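Local atomic coordinates of cryptochrome DASH, chloroplast/mitochondrial (Arabidopsis thaliana, PDB entry 2IJG), a protein that repairs cyclobutane pyrimidine dimers in single-stranded DNA as an FAD-containing photolyase, binds DNA without sequence specificity and may act as a photoreceptor. Residues A[93-98]-A[422-427]; A[99-104]-A[246-251]. All coordinates share one frame; numbering follows the deposited sequence.

Contact 1 (A[93-98]-A[422-427]); sequences ALRGGF and LDYDPC. With FAD (flavin-adenine dinucleotide), chain B.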
ATOM      1  N   ALA A  93       7.280  -8.910   9.597  1.00 16.88           N
ATOM      2  CA  ALA A  93       6.929  -8.391  10.921  1.00 16.93           C
ATOM      3  C   ALA A  93       6.542  -6.918  10.962  1.00 16.50           C
ATOM      4  O   ALA A  93       5.656  -6.532  11.723  1.00 17.01           O
ATOM      5  CB  ALA A  93       8.080  -8.647  11.915  1.00 16.43           C
ATOM      6  N   LEU A  94       7.197  -6.092  10.155  1.00 16.59           N
ATOM      7  CA  LEU A  94       6.890  -4.666  10.151  1.00 16.22           C
ATOM      8  C   LEU A  94       5.485  -4.377   9.614  1.00 16.28           C
ATOM      9  O   LEU A  94       4.748  -3.586  10.212  1.00 15.03           O
ATOM     10  CB  LEU A  94       7.949  -3.892   9.358  1.00 15.21           C
ATOM     11  CG  LEU A  94       9.346  -3.872  10.007  1.00 17.39           C
ATOM     12  CD1 LEU A  94      10.332  -3.089   9.135  1.00 15.89           C
ATOM     13  CD2 LEU A  94       9.259  -3.241  11.398  1.00 17.24           C
ATOM     14  N   ARG A  95       5.104  -5.012   8.505  1.00 15.38           N
ATOM     15  CA  ARG A  95       3.767  -4.788   7.954  1.00 15.73           C
ATOM     16  C   ARG A  95       2.733  -5.397   8.896  1.00 15.60           C
ATOM     17  O   ARG A  95       1.642  -4.852   9.076  1.00 15.82           O
ATOM     18  CB  ARG A  95       3.609  -5.418   6.563  1.00 16.25           C
ATOM     19  CG  ARG A  95       2.483  -4.779   5.746  1.00 19.20           C
ATOM     20  CD  ARG A  95       1.827  -5.742   4.756  1.00 20.60           C
ATOM     21  NE  ARG A  95       2.789  -6.567   4.034  1.00 24.04           N
ATOM     22  CZ  ARG A  95       2.490  -7.751   3.515  1.00 25.94           C
ATOM     23  NH1 ARG A  95       1.257  -8.237   3.639  1.00 29.33           N
ATOM     24  NH2 ARG A  95       3.417  -8.457   2.888  1.00 25.96           N
ATOM     25  N   GLY A  96       3.075  -6.535   9.493  1.00 16.26           N
ATOM     26  CA  GLY A  96       2.154  -7.171  10.419  1.00 16.88           C
ATOM     27  C   GLY A  96       1.830  -6.232  11.565  1.00 17.64           C
ATOM     28  O   GLY A  96       0.675  -6.121  11.975  1.00 19.05           O
ATOM     29  N   GLY A  97       2.850  -5.550  12.080  1.00 17.62           N
ATOM     30  CA  GLY A  97       2.646  -4.618  13.177  1.00 16.78           C
ATOM     31  C   GLY A  97       1.782  -3.447  12.744  1.00 17.79           C
ATOM     32  O   GLY A  97       0.928  -2.971  13.501  1.00 16.83           O
ATOM     33  N   PHE A  98       2.007  -2.988  11.517  1.00 16.47           N
ATOM     34  CA  PHE A  98       1.250  -1.882  10.959  1.00 18.06           C
ATOM     35  C   PHE A  98      -0.219  -2.295  10.878  1.00 17.61           C
ATOM     36  O   PHE A  98      -1.108  -1.510  11.195  1.00 18.98           O
ATOM     37  CB  PHE A  98       1.776  -1.540   9.559  1.00 18.01           C
ATOM     38  CG  PHE A  98       1.225  -0.259   8.996  1.00 19.25           C
ATOM     39  CD1 PHE A  98       1.724   0.974   9.411  1.00 19.09           C
ATOM     40  CD2 PHE A  98       0.213  -0.283   8.040  1.00 18.30           C
ATOM     41  CE1 PHE A  98       1.224   2.163   8.882  1.00 18.73           C
ATOM     42  CE2 PHE A  98      -0.295   0.905   7.504  1.00 18.57           C
ATOM     43  CZ  PHE A  98       0.211   2.125   7.925  1.00 18.61           C
ATOM     44  N   LEU A 422       5.532  -1.982   3.769  1.00 17.18           N
ATOM     45  CA  LEU A 422       4.319  -1.693   4.522  1.00 16.88           C
ATOM     46  C   LEU A 422       3.214  -1.401   3.512  1.00 16.53           C
ATOM     47  O   LEU A 422       2.053  -1.751   3.722  1.00 16.33           O
ATOM     48  CB  LEU A 422       4.515  -0.461   5.404  1.00 17.39           C
ATOM     49  CG  LEU A 422       5.622  -0.503   6.454  1.00 17.76           C
ATOM     50  CD1 LEU A 422       5.668   0.830   7.177  1.00 19.26           C
ATOM     51  CD2 LEU A 422       5.365  -1.636   7.435  1.00 17.61           C
ATOM     52  N   ASP A 423       3.590  -0.757   2.411  1.00 16.48           N
ATOM     53  CA  ASP A 423       2.637  -0.395   1.369  1.00 15.93           C
ATOM     54  C   ASP A 423       2.486  -1.462   0.286  1.00 15.74           C
ATOM     55  O   ASP A 423       1.949  -1.195  -0.796  1.00 14.35           O
ATOM     56  CB  ASP A 423       3.037   0.935   0.718  1.00 17.15           C
ATOM     57  CG  ASP A 423       4.398   0.881   0.017  1.00 17.90           C
ATOM     58  OD1 ASP A 423       4.759  -0.168  -0.559  1.00 18.62           O
ATOM     59  OD2 ASP A 423       5.104   1.912   0.026  1.00 18.44           O
ATOM     60  N   TYR A 424       2.956  -2.671   0.571  1.00 15.83           N
ATOM     61  CA  TYR A 424       2.858  -3.735  -0.408  1.00 15.44           C
ATOM     62  C   TYR A 424       1.456  -3.891  -0.985  1.00 15.74           C
ATOM     63  O   TYR A 424       0.472  -4.024  -0.258  1.00 14.20           O
ATOM     64  CB  TYR A 424       3.278  -5.084   0.175  1.00 15.91           C
ATOM     65  CG  TYR A 424       2.883  -6.218  -0.743  1.00 16.07           C
ATOM     66  CD1 TYR A 424       1.867  -7.114  -0.393  1.00 16.73           C
ATOM     67  CD2 TYR A 424       3.473  -6.350  -1.998  1.00 15.42           C
ATOM     68  CE1 TYR A 424       1.453  -8.111  -1.276  1.00 16.04           C
ATOM     69  CE2 TYR A 424       3.068  -7.331  -2.884  1.00 15.98           C
ATOM     70  CZ  TYR A 424       2.061  -8.210  -2.522  1.00 17.44           C
ATOM     71  OH  TYR A 424       1.678  -9.188  -3.408  1.00 15.28           O
ATOM     72  N   ASP A 425       1.397  -3.888  -2.308  1.00 16.60           N
ATOM     73  CA  ASP A 425       0.158  -4.067  -3.046  1.00 17.81           C
ATOM     74  C   ASP A 425       0.536  -4.894  -4.268  1.00 17.26           C
ATOM     75  O   ASP A 425       1.398  -4.499  -5.045  1.00 16.78           O
ATOM     76  CB  ASP A 425      -0.407  -2.727  -3.507  1.00 20.40           C
ATOM     77  CG  ASP A 425      -1.624  -2.899  -4.385  1.00 23.23           C
ATOM     78  OD1 ASP A 425      -2.715  -3.167  -3.835  1.00 25.50           O
ATOM     79  OD2 ASP A 425      -1.486  -2.796  -5.619  1.00 24.09           O
ATOM     80  N   PRO A 426      -0.117  -6.044  -4.466  1.00 17.59           N
ATOM     81  CA  PRO A 426       0.213  -6.881  -5.620  1.00 16.68           C
ATOM     82  C   PRO A 426       0.229  -6.153  -6.966  1.00 17.44           C
ATOM     83  O   PRO A 426       1.131  -6.367  -7.777  1.00 16.89           O
ATOM     84  CB  PRO A 426      -0.841  -7.983  -5.561  1.00 17.24           C
ATOM     85  CG  PRO A 426      -2.013  -7.297  -4.901  1.00 18.15           C
ATOM     86  CD  PRO A 426      -1.344  -6.515  -3.799  1.00 17.43           C
ATOM     87  N   CYS A 427      -0.764  -5.300  -7.201  1.00 16.77           N
ATOM     88  CA  CYS A 427      -0.855  -4.565  -8.462  1.00 17.65           C
ATOM     89  C   CYS A 427       0.311  -3.614  -8.657  1.00 17.55           C
ATOM     90  O   CYS A 427       0.966  -3.630  -9.693  1.00 17.22           O
ATOM     91  CB  CYS A 427      -2.161  -3.762  -8.517  1.00 17.55           C
ATOM     92  SG  CYS A 427      -3.611  -4.716  -8.051  1.00 19.27           S
TER
HETATM   93  PA  FAD B 526       4.435  10.182  -3.580  1.00 23.54           P
HETATM   94  O1A FAD B 526       4.712  10.638  -2.211  1.00 25.51           O
HETATM   95  O2A FAD B 526       5.313   9.703  -4.659  1.00 23.72           O
HETATM   96  O5B FAD B 526       2.941   9.676  -3.616  1.00 24.74           O
HETATM   97  C5B FAD B 526       2.315   9.206  -4.781  1.00 21.46           C
HETATM   98  C4B FAD B 526       1.271   8.172  -4.410  1.00 20.05           C
HETATM   99  O4B FAD B 526       0.842   7.645  -5.689  1.00 18.28           O
HETATM  100  C3B FAD B 526       1.786   6.963  -3.598  1.00 19.37           C
HETATM  101  O3B FAD B 526       1.503   7.009  -2.213  1.00 19.01           O
HETATM  102  C2B FAD B 526       1.157   5.770  -4.302  1.00 18.32           C
HETATM  103  O2B FAD B 526      -0.055   5.286  -3.779  1.00 20.13           O
HETATM  104  C1B FAD B 526       1.043   6.226  -5.743  1.00 18.88           C
HETATM  105  N9A FAD B 526       2.215   5.946  -6.609  1.00 18.07           N
HETATM  106  C8A FAD B 526       3.348   6.689  -6.827  1.00 18.17           C
HETATM  107  N7A FAD B 526       4.200   6.161  -7.667  1.00 16.74           N
HETATM  108  C5A FAD B 526       3.593   4.982  -8.031  1.00 16.89           C
HETATM  109  C6A FAD B 526       4.001   3.941  -8.924  1.00 15.97           C
HETATM  110  N6A FAD B 526       5.159   4.002  -9.583  1.00 15.70           N
HETATM  111  N1A FAD B 526       3.170   2.874  -9.084  1.00 16.37           N
HETATM  112  C2A FAD B 526       2.000   2.849  -8.395  1.00 16.88           C
HETATM  113  N3A FAD B 526       1.519   3.767  -7.537  1.00 17.40           N
HETATM  114  C4A FAD B 526       2.400   4.836  -7.405  1.00 16.69           C
HETATM  115  N1  FAD B 526       4.069   0.909  -4.079  1.00 25.51           N
HETATM  116  C2  FAD B 526       3.103   0.306  -3.376  1.00 26.74           C
HETATM  117  O2  FAD B 526       2.216   0.960  -2.765  1.00 28.49           O
HETATM  118  N3  FAD B 526       3.134  -1.083  -3.267  1.00 25.19           N
HETATM  119  C4  FAD B 526       4.055  -1.911  -3.924  1.00 24.44           C
HETATM  120  O4  FAD B 526       3.982  -3.133  -3.733  1.00 25.86           O
HETATM  121  C4X FAD B 526       5.029  -1.241  -4.756  1.00 24.74           C
HETATM  122  N5  FAD B 526       6.029  -1.951  -5.482  1.00 24.57           N
HETATM  123  C5X FAD B 526       6.996  -1.204  -6.214  1.00 24.09           C
HETATM  124  C6  FAD B 526       8.002  -1.893  -6.962  1.00 23.08           C
HETATM  125  C7  FAD B 526       8.956  -1.216  -7.705  1.00 23.01           C
HETATM  126  C7M FAD B 526       9.987  -2.052  -8.470  1.00 22.73           C
HETATM  127  C8  FAD B 526       8.948   0.208  -7.751  1.00 22.62           C
HETATM  128  C8M FAD B 526       9.943   1.018  -8.560  1.00 22.96           C
HETATM  129  C9  FAD B 526       7.951   0.922  -6.992  1.00 23.37           C
HETATM  130  C9A FAD B 526       6.991   0.252  -6.221  1.00 24.58           C
HETATM  131  N10 FAD B 526       5.953   0.888  -5.439  1.00 25.40           N
HETATM  132  C10 FAD B 526       5.010   0.156  -4.759  1.00 25.12           C
HETATM  133  C1' FAD B 526       5.742   2.263  -5.111  1.00 27.32           C
HETATM  134  C2' FAD B 526       6.190   3.629  -5.487  1.00 25.64           C
HETATM  135  O2' FAD B 526       7.619   3.645  -5.550  1.00 24.16           O
HETATM  136  C3' FAD B 526       5.475   4.137  -4.239  1.00 26.41           C
HETATM  137  O3' FAD B 526       4.065   3.984  -4.490  1.00 22.68           O
HETATM  138  C4' FAD B 526       5.595   5.572  -3.727  1.00 29.11           C
HETATM  139  O4' FAD B 526       6.996   5.766  -3.467  1.00 29.83           O
HETATM  140  C5' FAD B 526       4.761   5.484  -2.448  1.00 29.97           C
HETATM  141  O5' FAD B 526       4.576   6.613  -1.566  1.00 31.93           O
HETATM  142  P   FAD B 526       5.271   7.991  -1.643  1.00 27.85           P
HETATM  143  O1P FAD B 526       4.753   8.707  -0.518  1.00 29.92           O
HETATM  144  O2P FAD B 526       6.732   7.779  -1.692  1.00 33.23           O
HETATM  145  O3P FAD B 526       4.800   8.685  -3.050  1.00 26.39           O

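Contact 2 (A[99-104]-A[246-251]); sequences LMECLV and GMRFVG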
ATOM      1  N   LEU A  99      -0.458  -3.538  10.466  1.00 18.13           N
ATOM      2  CA  LEU A  99      -1.813  -4.076  10.345  1.00 18.04           C
ATOM      3  C   LEU A  99      -2.534  -4.101  11.691  1.00 18.66           C
ATOM      4  O   LEU A  99      -3.675  -3.650  11.796  1.00 17.87           O
ATOM      5  CB  LEU A  99      -1.779  -5.497   9.766  1.00 16.80           C
ATOM      6  CG  LEU A  99      -3.111  -6.255   9.726  1.00 16.27           C
ATOM      7  CD1 LEU A  99      -4.108  -5.532   8.825  1.00 16.61           C
ATOM      8  CD2 LEU A  99      -2.865  -7.673   9.232  1.00 17.81           C
ATOM      9  N   MET A 100      -1.878  -4.643  12.712  1.00 18.96           N
ATOM     10  CA  MET A 100      -2.490  -4.695  14.033  1.00 21.00           C
ATOM     11  C   MET A 100      -2.918  -3.287  14.446  1.00 20.73           C
ATOM     12  O   MET A 100      -4.023  -3.087  14.951  1.00 21.46           O
ATOM     13  CB  MET A 100      -1.513  -5.272  15.063  1.00 21.90           C
ATOM     14  CG  MET A 100      -1.086  -6.707  14.773  1.00 24.42           C
ATOM     15  SD  MET A 100      -2.364  -7.678  13.919  1.00 29.36           S
ATOM     16  CE  MET A 100      -3.222  -8.350  15.243  1.00 28.51           C
ATOM     17  N   GLU A 101      -2.044  -2.313  14.218  1.00 21.03           N
ATOM     18  CA  GLU A 101      -2.346  -0.929  14.564  1.00 21.41           C
ATOM     19  C   GLU A 101      -3.539  -0.409  13.769  1.00 20.55           C
ATOM     20  O   GLU A 101      -4.365   0.341  14.295  1.00 20.77           O
ATOM     21  CB  GLU A 101      -1.125  -0.045  14.321  1.00 22.01           C
ATOM     22  CG  GLU A 101      -0.088  -0.140  15.422  1.00 24.55           C
ATOM     23  CD  GLU A 101       1.235   0.473  15.024  1.00 26.61           C
ATOM     24  OE1 GLU A 101       1.230   1.444  14.236  1.00 26.93           O
ATOM     25  OE2 GLU A 101       2.281  -0.011  15.512  1.00 28.58           O
ATOM     26  N   CYS A 102      -3.630  -0.805  12.505  1.00 18.89           N
ATOM     27  CA  CYS A 102      -4.749  -0.384  11.676  1.00 18.53           C
ATOM     28  C   CYS A 102      -6.068  -0.920  12.228  1.00 18.09           C
ATOM     29  O   CYS A 102      -7.081  -0.227  12.199  1.00 18.51           O
ATOM     30  CB  CYS A 102      -4.581  -0.885  10.238  1.00 17.20           C
ATOM     31  SG  CYS A 102      -3.334  -0.030   9.284  1.00 19.34           S
ATOM     32  N   LEU A 103      -6.056  -2.158  12.714  1.00 17.77           N
ATOM     33  CA  LEU A 103      -7.269  -2.761  13.246  1.00 18.96           C
ATOM     34  C   LEU A 103      -7.684  -2.101  14.555  1.00 19.26           C
ATOM     35  O   LEU A 103      -8.871  -1.895  14.802  1.00 20.36           O
ATOM     36  CB  LEU A 103      -7.074  -4.269  13.443  1.00 18.45           C
ATOM     37  CG  LEU A 103      -6.754  -5.034  12.150  1.00 19.59           C
ATOM     38  CD1 LEU A 103      -6.396  -6.478  12.465  1.00 18.65           C
ATOM     39  CD2 LEU A 103      -7.947  -4.963  11.205  1.00 18.71           C
ATOM     40  N   VAL A 104      -6.703  -1.774  15.389  1.00 19.35           N
ATOM     41  CA  VAL A 104      -6.978  -1.118  16.662  1.00 19.23           C
ATOM     42  C   VAL A 104      -7.681   0.202  16.381  1.00 19.89           C
ATOM     43  O   VAL A 104      -8.702   0.509  16.997  1.00 20.03           O
ATOM     44  CB  VAL A 104      -5.669  -0.839  17.451  1.00 18.71           C
ATOM     45  CG1 VAL A 104      -5.954   0.089  18.639  1.00 19.14           C
ATOM     46  CG2 VAL A 104      -5.072  -2.156  17.950  1.00 18.36           C
ATOM     47  N   GLY A 246      15.238   5.728  10.847  1.00 21.77           N
ATOM     48  CA  GLY A 246      14.412   6.027   9.694  1.00 21.58           C
ATOM     49  C   GLY A 246      12.962   6.240  10.101  1.00 21.35           C
ATOM     50  O   GLY A 246      12.664   6.480  11.270  1.00 21.34           O
ATOM     51  N   MET A 247      12.055   6.131   9.139  1.00 22.10           N
ATOM     52  CA  MET A 247      10.631   6.336   9.393  1.00 22.68           C
ATOM     53  C   MET A 247       9.936   5.121  10.004  1.00 22.84           C
ATOM     54  O   MET A 247      10.150   3.994   9.574  1.00 23.14           O
ATOM     55  CB  MET A 247       9.944   6.730   8.085  1.00 22.89           C
ATOM     56  CG  MET A 247      10.561   7.959   7.446  1.00 23.25           C
ATOM     57  SD  MET A 247       9.829   8.399   5.860  1.00 24.48           S
ATOM     58  CE  MET A 247      10.784   7.365   4.748  1.00 23.08           C
ATOM     59  N   ARG A 248       9.098   5.352  11.006  1.00 24.35           N
ATOM     60  CA  ARG A 248       8.387   4.253  11.651  1.00 25.93           C
ATOM     61  C   ARG A 248       7.001   3.946  11.060  1.00 26.51           C
ATOM     62  O   ARG A 248       6.639   2.776  10.887  1.00 29.65           O
ATOM     63  CB  ARG A 248       8.239   4.519  13.146  1.00 27.27           C
ATOM     64  CG  ARG A 248       7.439   3.442  13.850  1.00 28.84           C
ATOM     65  CD  ARG A 248       6.896   3.925  15.171  1.00 30.53           C
ATOM     66  NE  ARG A 248       6.249   2.858  15.928  1.00 31.37           N
ATOM     67  CZ  ARG A 248       5.151   2.211  15.546  1.00 32.97           C
ATOM     68  NH1 ARG A 248       4.552   2.510  14.399  1.00 31.98           N
ATOM     69  NH2 ARG A 248       4.642   1.263  16.329  1.00 32.75           N
ATOM     70  N   PHE A 249       6.228   4.984  10.765  1.00 24.47           N
ATOM     71  CA  PHE A 249       4.881   4.812  10.212  1.00 22.15           C
ATOM     72  C   PHE A 249       3.906   4.279  11.250  1.00 21.15           C
ATOM     73  O   PHE A 249       4.107   3.212  11.830  1.00 20.21           O
ATOM     74  CB  PHE A 249       4.896   3.886   8.987  1.00 21.28           C
ATOM     75  CG  PHE A 249       5.359   4.560   7.725  1.00 20.44           C
ATOM     76  CD1 PHE A 249       4.512   5.426   7.031  1.00 19.96           C
ATOM     77  CD2 PHE A 249       6.647   4.351   7.239  1.00 18.66           C
ATOM     78  CE1 PHE A 249       4.947   6.072   5.875  1.00 20.02           C
ATOM     79  CE2 PHE A 249       7.090   4.992   6.085  1.00 18.98           C
ATOM     80  CZ  PHE A 249       6.243   5.853   5.400  1.00 18.84           C
ATOM     81  N   VAL A 250       2.840   5.041  11.472  1.00 20.62           N
ATOM     82  CA  VAL A 250       1.810   4.697  12.442  1.00 20.00           C
ATOM     83  C   VAL A 250       0.540   4.235  11.725  1.00 19.99           C
ATOM     84  O   VAL A 250      -0.087   5.004  10.998  1.00 19.87           O
ATOM     85  CB  VAL A 250       1.484   5.919  13.315  1.00 20.26           C
ATOM     86  CG1 VAL A 250       0.504   5.536  14.400  1.00 20.79           C
ATOM     87  CG2 VAL A 250       2.775   6.491  13.910  1.00 20.08           C
ATOM     88  N   GLY A 251       0.158   2.983  11.946  1.00 18.86           N
ATOM     89  CA  GLY A 251      -1.017   2.447  11.287  1.00 19.39           C
ATOM     90  C   GLY A 251      -2.356   3.014  11.717  1.00 19.01           C
ATOM     91  O   GLY A 251      -2.512   3.510  12.841  1.00 19.13           O
TER

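Contact 1 (A[93-98]-A[422-427])
Leu422 pushes one methyl, CD2, against the start of helix 93-112, where it lies 3.4 Å from the backbone O of Leu94. The same methyl sits 3.9 Å from Leu94 CB and touches Phe98 CB more loosely, so a single branch of the leucine fills the groove between two side chains one helical turn apart. Arg95, whose CA is the nearest to that of Leu422, runs alongside: its CG passes 3.7 Å from Leu422 O. With CG anti to the backbone N (chi1 -158°) and a bend at chi3, the arginine then turns its guanidinium to Tyr424, whose CD1 lies over one face, toward the rim, 3.9 Å from NH2. The two planes are 39° apart, an oblique meeting and not a parallel stack. The polar end of Arg95 is held from its own side of the fold, NH2 donating to Lys90 O, while Phe98 continues the apolar layer with its ring edge-to-face to Trp292.

Beyond Leu422 the chain reaches the flavin. FAD N3 gives a bent hydrogen bond to Asp423 O (2.7 Å), and Asp425 N returns a nearly straight one to FAD O4 (3.0 Å), so backbone atoms on either side of Tyr424 grip two polar atoms flanking C4 on the pyrimidine edge of the isoalloxazine. The Asp423 carboxylate is itself fixed, OD2 forming a salt bridge with Arg395 NH2 and a hydrogen bond with Ser290 OG. Asp425 is the N-cap of helix 426-436, its OD2 accepting from Ser428 N, and the Tyr424 hydroxyl makes a weak hydrogen bond to the bound methenyltetrahydrofolate. The arrangement belongs to the flavin site of class-1 photolyases and cryptochromes, here at the seam where the alpha/beta photolyase domain meets the helical FAD-binding domain.

Contact 2 (A[99-104]-A[246-251])
Glu101 and Arg248 reach for each other from opposite directions and join in a salt bridge. The short leg is Arg248 NH2 to Glu101 OE2, 2.8 Å and almost straight at 176°; OE2 lies in the guanidinium plane, at its edge, and is approached on its syn side, somewhat out of the carboxylate plane. A second leg, NH1 to OE1, is weak at 3.5 Å, which fits the 34° twist between the two flat groups. Arg248 spans the distance with a chain extended from CG to NE, whereas Glu101 sets CG anti to its carbonyl carbon (chi1 -79°) and runs straight on from there. OE1 also accepts from Gly251 N at 3.0 Å, met nearly end-on to the C-O bond. Gly251 packs so closely on the helix that a CB there would clash with Glu101 CB, and Cys102 SG rests 3.9 Å from Gly251 CA. Replacing Glu101 with an alanine would probably leave the Arg248 guanidinium without its counter-charge and Gly251 N without its acceptor. Val250 O, on the same chain, accepts from Trp292 NE1. One carboxylate thus serves a charge and a backbone N-H together, fixing segment 246-251 to helix 93-112 by directional polar bonds.

Both contacts draw on successive turns of helix 93-112, and their centres lie about 10 Å apart. They meet directly: Phe98 CE1, on the contact 1 side, comes within 3.3 Å of Gly251 CA in contact 2, and Leu422 CD1 lies 3.6 Å from Phe249 CB. Leu422 therefore touches the helix with one methyl and segment 246-251 with the other. What joins the two is this apolar packing, while the Glu101-Arg248 pair lies farther from FAD. Contact 1 bonds FAD directly; contact 2 stands one shell back, the Phe249 side chain about 7 Å from FAD and about 4 Å from that of Lys288, a probable FAD-binding residue.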